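Local coordinates for protein P43 (Trichuris muris, PDB 6QIX) that is the major secreted protein of a whipworm parasite, tethering to matrix and inhibiting interleukin-13 function, at residues M42-S47 and M52-N57. Numbering follows the deposited sequence.
Sequences MYSKLS and MHAHRN. With NAG (2-acetamido-2-deoxy-beta-D-glucopyranose), chain C; ACT (acetate ion), chain D.
Ala54 CB lies 3.7 Å from CE2 of the Tyr43 ring in an oblique approach, and Ser47 CB sits over one face of that ring, toward the rim. An acetate oxygen sits at the ring edge, in plane. The Arg56 guanidinium meets the same acetate at its own edge, and the Tyr43 ring and Arg56 guanidinium planes are turned 61° apart. Tyr43 OH carries the join. It accepts a nearly straight hydrogen bond from Arg56 N (3.1 Å). It donates one to acetate O (2.9 Å). Arg56 NE reaches that oxygen at 2.8 Å, and NH2 binds acetate OXT. Tyr145 also binds the acetate, probably a crystallisation component, while Arg56 NH1 is held by the carbonyls of Tyr361 and Lys363. With OG anti to the backbone N (chi1 163°), Ser47 donates to Met52 O at 2.7 Å, approaching from above the carbonyl plane. Met52 N returns a hydrogen bond to Ser47 O (3.1 Å). Ser44 OG touches Ala54 CB but is hydrogen-bonded within the helix to Gln40 O. Asn57 CB points away from helix 39-49, and its ND2 carries an N-linked glycan through NAG C1. This is surface packing of a chain that reverses after helix 39-49 and runs back along it, within a disulfide-rich secreted protein.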
loop_
_atom_site.group_PDB
_atom_site.type_symbol
_atom_site.label_atom_id
_atom_site.label_comp_id
_atom_site.label_asym_id
_atom_site.label_seq_id
_atom_site.Cartn_x
_atom_site.Cartn_y
_atom_site.Cartn_z
ATOM N N MET A 42 -10.260 -9.020 -11.450
ATOM C CA MET A 42 -10.877 -7.710 -11.259
ATOM C C MET A 42 -10.129 -6.638 -12.047
ATOM O O MET A 42 -10.749 -5.779 -12.682
ATOM C CB MET A 42 -10.937 -7.363 -9.762
ATOM C CG MET A 42 -11.497 -5.979 -9.463
ATOM S SD MET A 42 -11.516 -5.601 -7.691
ATOM C CE MET A 42 -12.841 -6.719 -7.203
ATOM N N TYR A 43 -8.793 -6.671 -12.020
ATOM C CA TYR A 43 -8.018 -5.735 -12.832
ATOM C C TYR A 43 -8.349 -5.890 -14.320
ATOM O O TYR A 43 -8.476 -4.893 -15.050
ATOM C CB TYR A 43 -6.526 -5.961 -12.574
ATOM C CG TYR A 43 -5.647 -5.444 -13.682
ATOM C CD1 TYR A 43 -5.476 -4.091 -13.864
ATOM C CD2 TYR A 43 -4.993 -6.308 -14.553
ATOM C CE1 TYR A 43 -4.652 -3.595 -14.897
ATOM C CE2 TYR A 43 -4.205 -5.837 -15.575
ATOM C CZ TYR A 43 -4.037 -4.484 -15.745
ATOM O OH TYR A 43 -3.236 -4.019 -16.742
ATOM N N SER A 44 -8.498 -7.137 -14.784
ATOM C CA SER A 44 -8.826 -7.382 -16.188
ATOM C C SER A 44 -10.143 -6.719 -16.570
ATOM O O SER A 44 -10.256 -6.094 -17.630
ATOM C CB SER A 44 -8.907 -8.888 -16.452
ATOM O OG SER A 44 -7.605 -9.460 -16.512
ATOM N N LYS A 45 -11.150 -6.844 -15.709
ATOM C CA LYS A 45 -12.451 -6.271 -16.017
ATOM C C LYS A 45 -12.415 -4.757 -15.932
ATOM O O LYS A 45 -13.073 -4.080 -16.726
ATOM C CB LYS A 45 -13.506 -6.818 -15.058
ATOM C CG LYS A 45 -13.675 -8.298 -15.137
ATOM C CD LYS A 45 -14.556 -8.698 -16.306
ATOM C CE LYS A 45 -15.260 -10.018 -16.008
ATOM N NZ LYS A 45 -15.335 -10.883 -17.212
ATOM N N LEU A 46 -11.688 -4.209 -14.954
ATOM C CA LEU A 46 -11.528 -2.750 -14.866
ATOM C C LEU A 46 -10.866 -2.199 -16.118
ATOM O O LEU A 46 -11.286 -1.162 -16.655
ATOM C CB LEU A 46 -10.698 -2.360 -13.631
ATOM C CG LEU A 46 -11.350 -2.665 -12.270
ATOM C CD1 LEU A 46 -10.368 -2.370 -11.132
ATOM C CD2 LEU A 46 -12.619 -1.862 -12.104
ATOM N N SER A 47 -9.809 -2.873 -16.576
ATOM C CA SER A 47 -9.074 -2.418 -17.744
ATOM C C SER A 47 -9.953 -2.504 -18.985
ATOM O O SER A 47 -10.057 -1.546 -19.755
ATOM C CB SER A 47 -7.788 -3.243 -17.872
ATOM O OG SER A 47 -7.240 -3.121 -19.161
ATOM N N MET A 52 -9.237 -0.984 -22.665
ATOM C CA MET A 52 -7.805 -1.212 -22.749
ATOM C C MET A 52 -7.500 -2.671 -22.469
ATOM O O MET A 52 -8.163 -3.311 -21.649
ATOM C CB MET A 52 -7.055 -0.337 -21.753
ATOM C CG MET A 52 -7.629 1.044 -21.658
ATOM S SD MET A 52 -6.786 2.015 -20.418
ATOM C CE MET A 52 -5.382 2.606 -21.350
ATOM N N HIS A 53 -6.483 -3.186 -23.156
ATOM C CA HIS A 53 -5.969 -4.516 -22.865
ATOM C C HIS A 53 -5.431 -4.569 -21.439
ATOM O O HIS A 53 -4.953 -3.571 -20.890
ATOM C CB HIS A 53 -4.860 -4.894 -23.858
ATOM C CG HIS A 53 -5.361 -5.543 -25.109
ATOM N ND1 HIS A 53 -6.632 -6.064 -25.225
ATOM C CD2 HIS A 53 -4.758 -5.751 -26.306
ATOM C CE1 HIS A 53 -6.793 -6.563 -26.438
ATOM N NE2 HIS A 53 -5.670 -6.386 -27.114
ATOM N N ALA A 54 -5.530 -5.750 -20.830
ATOM C CA ALA A 54 -5.026 -5.961 -19.474
ATOM C C ALA A 54 -3.601 -6.471 -19.615
ATOM O O ALA A 54 -3.358 -7.673 -19.710
ATOM C CB ALA A 54 -5.904 -6.938 -18.699
ATOM N N HIS A 55 -2.641 -5.548 -19.628
ATOM C CA HIS A 55 -1.259 -5.908 -19.918
ATOM C C HIS A 55 -0.455 -6.299 -18.688
ATOM O O HIS A 55 0.558 -6.989 -18.825
ATOM C CB HIS A 55 -0.558 -4.746 -20.626
ATOM C CG HIS A 55 -1.054 -4.500 -22.019
ATOM N ND1 HIS A 55 -1.049 -5.474 -22.997
ATOM C CD2 HIS A 55 -1.568 -3.388 -22.599
ATOM C CE1 HIS A 55 -1.538 -4.973 -24.117
ATOM N NE2 HIS A 55 -1.860 -3.710 -23.903
ATOM N N ARG A 56 -0.866 -5.876 -17.501
ATOM C CA ARG A 56 -0.148 -6.249 -16.292
ATOM C C ARG A 56 -0.486 -7.676 -15.899
ATOM O O ARG A 56 -1.615 -8.144 -16.095
ATOM C CB ARG A 56 -0.501 -5.308 -15.138
ATOM C CG ARG A 56 -0.232 -3.855 -15.426
ATOM C CD ARG A 56 -0.737 -2.921 -14.309
ATOM N NE ARG A 56 -0.675 -1.536 -14.763
ATOM C CZ ARG A 56 0.455 -0.843 -14.891
ATOM N NH1 ARG A 56 1.610 -1.395 -14.552
ATOM N NH2 ARG A 56 0.429 0.409 -15.342
ATOM N N ASN A 57 0.492 -8.359 -15.305
ATOM C CA ASN A 57 0.253 -9.653 -14.666
ATOM C C ASN A 57 0.357 -9.460 -13.156
ATOM O O ASN A 57 1.456 -9.352 -12.620
ATOM C CB ASN A 57 1.239 -10.707 -15.152
ATOM C CG ASN A 57 1.138 -12.005 -14.368
ATOM O OD1 ASN A 57 0.228 -12.174 -13.559
ATOM N ND2 ASN A 57 2.082 -12.938 -14.605
HETATM C C1 NAG C . 2.079 -14.225 -13.911
HETATM C C2 NAG C . 2.524 -15.353 -14.840
HETATM C C3 NAG C . 2.480 -16.691 -14.104
HETATM C C4 NAG C . 3.313 -16.627 -12.830
HETATM C C5 NAG C . 2.856 -15.460 -11.957
HETATM C C6 NAG C . 3.726 -15.271 -10.728
HETATM C C7 NAG C . 2.116 -14.908 -17.219
HETATM C C8 NAG C . 1.148 -15.032 -18.356
HETATM N N2 NAG C . 1.705 -15.396 -16.041
HETATM O O3 NAG C . 2.981 -17.725 -14.943
HETATM O O4 NAG C . 3.184 -17.843 -12.101
HETATM O O5 NAG C . 2.902 -14.232 -12.705
HETATM O O6 NAG C . 4.844 -14.420 -10.962
HETATM O O7 NAG C . 3.222 -14.383 -17.359
HETATM C C ACT D . -3.295 0.081 -16.186
HETATM O O ACT D . -3.003 -1.118 -16.334
HETATM O OXT ACT D . -2.557 1.031 -15.820
HETATM C CH3 ACT D . -4.782 0.409 -16.442
#